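Local coordinates for protein orotidine 5'-phosphate decarboxylase (Streptomyces avermitilis, PDB 3V75) that probably catalyses the decarboxylation of orotidine 5'-phosphate to UMP, the last step of de novo UMP biosynthesis, at residues R120-I123 and A129-E132; G155-A160 and L171-L176. All blocks are in the same frame, centred on the assembly; numbering follows the deposited sequence.

Contact 1 of 2, residues R120-I123 and A129-E132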
loop_
_atom_site.group_PDB
_atom_site.type_symbol
_atom_site.label_atom_id
_atom_site.label_comp_id
_atom_site.label_asym_id
_atom_site.label_seq_id
_atom_site.Cartn_x
_atom_site.Cartn_y
_atom_site.Cartn_z
ATOM N N ARG A 120 3.582 1.365 0.070
ATOM C CA ARG A 120 2.683 1.941 -0.955
ATOM C C ARG A 120 3.207 1.626 -2.340
ATOM O O ARG A 120 4.414 1.490 -2.566
ATOM C CB ARG A 120 2.584 3.466 -0.790
ATOM C CG ARG A 120 2.098 3.904 0.605
ATOM C CD ARG A 120 0.736 3.287 0.950
ATOM N NE ARG A 120 0.036 4.046 2.013
ATOM C CZ ARG A 120 -0.431 3.562 3.175
ATOM N NH1 ARG A 120 -0.247 2.271 3.501
ATOM N NH2 ARG A 120 -1.083 4.387 3.991
ATOM N N GLY A 121 2.300 1.578 -3.302
ATOM C CA GLY A 121 2.730 1.369 -4.677
ATOM C C GLY A 121 1.567 1.622 -5.617
ATOM O O GLY A 121 0.558 0.908 -5.560
ATOM N N ASP A 122 1.700 2.638 -6.469
ATOM C CA ASP A 122 0.654 2.959 -7.437
ATOM C C ASP A 122 1.318 3.664 -8.643
ATOM O O ASP A 122 2.550 3.618 -8.787
ATOM C CB ASP A 122 -0.442 3.818 -6.780
ATOM C CG ASP A 122 -1.835 3.549 -7.355
ATOM O OD1 ASP A 122 -1.972 3.544 -8.613
ATOM O OD2 ASP A 122 -2.781 3.318 -6.563
ATOM N N ILE A 123 0.520 4.307 -9.491
ATOM C CA ILE A 123 0.998 4.780 -10.788
ATOM C C ILE A 123 0.818 6.291 -10.914
ATOM O O ILE A 123 -0.188 6.855 -10.434
ATOM C CB ILE A 123 0.119 4.086 -11.868
ATOM C CG1 ILE A 123 0.550 2.603 -11.983
ATOM C CG2 ILE A 123 0.102 4.771 -13.196
ATOM C CD1 ILE A 123 -0.682 1.744 -12.508
ATOM N N ALA A 129 0.929 11.372 -5.326
ATOM C CA ALA A 129 0.144 11.729 -4.162
ATOM C C ALA A 129 0.613 10.975 -2.902
ATOM O O ALA A 129 0.673 11.558 -1.828
ATOM C CB ALA A 129 -1.360 11.482 -4.436
ATOM N N TYR A 130 0.968 9.691 -3.023
ATOM C CA TYR A 130 1.589 9.019 -1.881
ATOM C C TYR A 130 2.907 9.680 -1.485
ATOM O O TYR A 130 3.226 9.832 -0.288
ATOM C CB TYR A 130 1.881 7.571 -2.230
ATOM C CG TYR A 130 0.702 6.625 -2.110
ATOM C CD1 TYR A 130 -0.093 6.618 -0.952
ATOM C CD2 TYR A 130 0.438 5.682 -3.117
ATOM C CE1 TYR A 130 -1.145 5.705 -0.801
ATOM C CE2 TYR A 130 -0.610 4.763 -2.991
ATOM C CZ TYR A 130 -1.395 4.784 -1.825
ATOM O OH TYR A 130 -2.432 3.872 -1.681
ATOM N N ALA A 131 3.682 10.094 -2.481
ATOM C CA ALA A 131 4.927 10.790 -2.175
ATOM C C ALA A 131 4.639 12.102 -1.490
ATOM O O ALA A 131 5.363 12.509 -0.566
ATOM C CB ALA A 131 5.747 10.998 -3.450
ATOM N N GLU A 132 3.597 12.805 -1.907
ATOM C CA GLU A 132 3.130 14.073 -1.301
ATOM C C GLU A 132 2.810 13.827 0.200
ATOM O O GLU A 132 3.070 14.667 1.062
ATOM C CB GLU A 132 1.875 14.630 -2.062
ATOM C CG GLU A 132 1.178 15.892 -1.473
ATOM C CD GLU A 132 -0.002 16.466 -2.339
ATOM O OE1 GLU A 132 0.082 16.351 -3.593
ATOM O OE2 GLU A 132 -0.935 17.078 -1.800
HETATM O O HOH W 1 -0.351 1.364 -2.027
HETATM O O HOH W 2 -3.572 3.155 -3.946
#

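Contact 2 of 2, residues G155-A160 and L171-L176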
loop_
_atom_site.group_PDB
_atom_site.type_symbol
_atom_site.label_atom_id
_atom_site.label_comp_id
_atom_site.label_asym_id
_atom_site.label_seq_id
_atom_site.Cartn_x
_atom_site.Cartn_y
_atom_site.Cartn_z
ATOM N N GLY A 155 9.939 1.431 -12.590
ATOM C CA GLY A 155 9.761 2.740 -13.203
ATOM C C GLY A 155 8.511 3.399 -12.701
ATOM O O GLY A 155 8.421 4.638 -12.759
ATOM N N SER A 156 7.533 2.635 -12.211
ATOM C CA SER A 156 6.308 3.252 -11.695
ATOM C C SER A 156 6.578 4.041 -10.407
ATOM O O SER A 156 5.771 4.906 -10.004
ATOM C CB SER A 156 5.225 2.215 -11.445
ATOM O OG SER A 156 5.561 1.411 -10.311
ATOM N N LEU A 157 7.715 3.779 -9.753
ATOM C CA LEU A 157 8.065 4.487 -8.506
ATOM C C LEU A 157 8.655 5.849 -8.762
ATOM O O LEU A 157 8.942 6.585 -7.817
ATOM C CB LEU A 157 9.137 3.681 -7.716
ATOM C CG LEU A 157 8.742 2.238 -7.389
ATOM C CD1 LEU A 157 9.962 1.513 -6.784
ATOM C CD2 LEU A 157 7.542 2.162 -6.490
ATOM N N ARG A 158 8.882 6.183 -10.034
ATOM C CA ARG A 158 9.628 7.396 -10.367
ATOM C C ARG A 158 9.153 8.684 -9.649
ATOM O O ARG A 158 9.983 9.458 -9.167
ATOM C CB ARG A 158 9.665 7.607 -11.882
ATOM C CG ARG A 158 10.562 8.803 -12.265
ATOM C CD ARG A 158 10.715 8.919 -13.797
ATOM N NE ARG A 158 9.404 8.971 -14.428
ATOM C CZ ARG A 158 9.137 9.601 -15.577
ATOM N NH1 ARG A 158 10.126 10.266 -16.234
ATOM N NH2 ARG A 158 7.876 9.603 -16.043
ATOM N N PRO A 159 7.832 8.931 -9.569
ATOM C CA PRO A 159 7.452 10.180 -8.864
ATOM C C PRO A 159 7.928 10.210 -7.411
ATOM O O PRO A 159 8.261 11.298 -6.891
ATOM C CB PRO A 159 5.904 10.181 -8.932
ATOM C CG PRO A 159 5.596 9.344 -10.181
ATOM C CD PRO A 159 6.665 8.254 -10.172
ATOM N N ALA A 160 7.934 9.062 -6.742
ATOM C CA ALA A 160 8.406 9.000 -5.355
ATOM C C ALA A 160 9.931 9.126 -5.285
ATOM O O ALA A 160 10.452 9.793 -4.380
ATOM C CB ALA A 160 7.965 7.685 -4.702
ATOM N N LEU A 171 13.833 5.910 -0.064
ATOM C CA LEU A 171 12.833 4.855 -0.214
ATOM C C LEU A 171 13.464 3.530 0.199
ATOM O O LEU A 171 14.690 3.373 0.102
ATOM C CB LEU A 171 12.365 4.698 -1.673
ATOM C CG LEU A 171 11.723 5.940 -2.321
ATOM C CD1 LEU A 171 11.404 5.623 -3.817
ATOM C CD2 LEU A 171 10.474 6.404 -1.605
ATOM N N PHE A 172 12.617 2.588 0.635
ATOM C CA PHE A 172 13.013 1.177 0.725
ATOM C C PHE A 172 12.057 0.390 -0.128
ATOM O O PHE A 172 10.850 0.310 0.157
ATOM C CB PHE A 172 12.961 0.688 2.166
ATOM C CG PHE A 172 14.092 1.243 3.029
ATOM C CD1 PHE A 172 13.913 2.414 3.772
ATOM C CD2 PHE A 172 15.348 0.606 3.067
ATOM C CE1 PHE A 172 14.951 2.920 4.549
ATOM C CE2 PHE A 172 16.370 1.114 3.838
ATOM C CZ PHE A 172 16.176 2.265 4.580
ATOM N N VAL A 173 12.594 -0.182 -1.200
ATOM C CA VAL A 173 11.796 -0.962 -2.138
ATOM C C VAL A 173 11.774 -2.403 -1.692
ATOM O O VAL A 173 12.833 -2.969 -1.437
ATOM C CB VAL A 173 12.399 -0.855 -3.579
ATOM C CG1 VAL A 173 11.570 -1.687 -4.568
ATOM C CG2 VAL A 173 12.448 0.642 -4.004
ATOM N N LEU A 174 10.592 -3.016 -1.614
ATOM C CA LEU A 174 10.539 -4.437 -1.260
ATOM C C LEU A 174 11.347 -5.244 -2.262
ATOM O O LEU A 174 11.142 -5.114 -3.477
ATOM C CB LEU A 174 9.110 -4.951 -1.289
ATOM C CG LEU A 174 8.093 -4.232 -0.410
ATOM C CD1 LEU A 174 6.717 -4.838 -0.544
ATOM C CD2 LEU A 174 8.548 -4.244 1.079
ATOM N N ALA A 175 12.277 -6.072 -1.781
ATOM C CA ALA A 175 13.061 -6.907 -2.686
ATOM C C ALA A 175 12.936 -8.389 -2.335
ATOM O O ALA A 175 12.476 -9.192 -3.133
ATOM C CB ALA A 175 14.528 -6.464 -2.706
ATOM N N LEU A 176 13.344 -8.743 -1.114
ATOM C CA LEU A 176 13.404 -10.141 -0.665
ATOM C C LEU A 176 12.816 -10.210 0.746
ATOM O O LEU A 176 13.358 -9.610 1.681
ATOM C CB LEU A 176 14.855 -10.586 -0.632
ATOM C CG LEU A 176 15.455 -10.780 -2.027
ATOM C CD1 LEU A 176 16.966 -10.793 -1.983
ATOM C CD2 LEU A 176 14.898 -12.081 -2.673
#

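Contact 1 of 2, residues R120-I123 and A129-E132
Arg120 lays the aliphatic part of its side chain over one face of the Tyr130 ring. Its CB sits above the middle of that face, 3.9 Å from the centroid of the Tyr130 ring and 11° off the normal, a CH-pi contact. With CG anti to its carbonyl carbon (chi1 -57°) and a bend at chi2, the arginine chain then runs out across the CD1-CE1 side, bringing Arg120 CD to 3.5 Å from Tyr130 CE1. The guanidinium plane is tilted 55° from the ring, so the two groups are not stacked flat. Asp122 meets the same ring at its edge, where its CB lies 3.9 Å from Tyr130 CE2.

Two waters join the phenol to the loop. One accepts a hydrogen bond from Gly121 N at 2.9 Å and makes a weak bond to the hydroxyl; the other lies 2.6 Å from Tyr130 OH and is hydrogen-bonded to Asp122 OD2. A phenylalanine in place of Tyr130 would keep the face beneath Arg120 but would probably leave both waters without their shared partner.

The carboxylate is steadied by Ile123 N, which reaches the anti lone pair of Asp122 OD1 at 2.8 Å. Asp122, the last acid of the family's DxKxxD motif, sends OD2 to a salt bridge with Lys119 of the second subunit, the predicted proton donor there, consistent with the family, in which this aspartate completes the active site of the other subunit. Arg120 is held by Ala118 O and by Glu90 of both subunits. The loop leads from the third barrel strand, 113-120, into helix 124-134, and backbone bonds from Arg120 to Thr147 and Ser149 tie its start to the next strand, 145-148, and the loop beyond.

Contact 2 of 2, residues G155-A160 and L171-L176
Leu171 and Val173 turn outward from their strand to meet Ala160 and Leu157, packing a 3-10 turn and the helix that follows it against the outside of a TIM barrel. The elements belong to one beta-alpha-beta unit: strand 145-148, helix 158-167 and strand 170-176, the two strands being parallel neighbours in the barrel wall.

Leu171 can be followed outward from the strand. Leu171 CB points toward the helix but is 6.1 Å from Ala160 CB. Leu171 CG, anti to the carbonyl carbon (chi1 -59°), is still 4.8 Å from Ala160 CB, and contact is left to the two methyl groups at the end. Leu171 CD1 comes within 4.1 Å of Ala160 CB and equally near the carbonyl carbon of that residue, whereas CD2 of Leu171 lies 4.2 Å from Ala160 CB. The alanine methyl therefore faces the fork of the leucine. Here the backbones draw to 8.0 Å between the CA atoms of Ala160 and Leu171; they stand farther apart at the other pair, where Leu157 spans the distance with a longer side chain.

Phe172, between the two outward residues, points the opposite way, into the barrel, the alternation expected of a strand whose outer face is covered by helices. Val148 on the adjacent strand touches both Leu157 and Val173, and Leu204 of helix 196-207 also packs on Val173, so Val173 is enclosed by the 3-10 turn, the neighbouring strand and a further helix. No hydrogen bond links the two segments, and the contact is apolar packing. At the second pair a single branch of each residue does the touching: Leu157 CD1 lies 3.8 Å from Val173 CG2, while Leu157 CD2 is 5.7 Å from that same methyl.

Both contacts are buried, yet their settings differ. Contact 2 is apolar and belongs to the layer between barrel wall and outer helices; contact 1, farther from the chain's centre, joins a loop to the helix that follows it and mixes an aromatic face with waters and charges. The surroundings of both reach the second subunit, those of contact 1 through salt bridges. Strand 145-148 adjoins both: Arg120 bonds to its backbone, and its Val148 packs on Leu157 and Val173 of contact 2. The two also meet directly: helix lies against helix with Ala131 CB 3.8 Å from Ala160 CA, and loop approaches 3-10 turn with Asp122 O 4.0 Å from Ser156 CB.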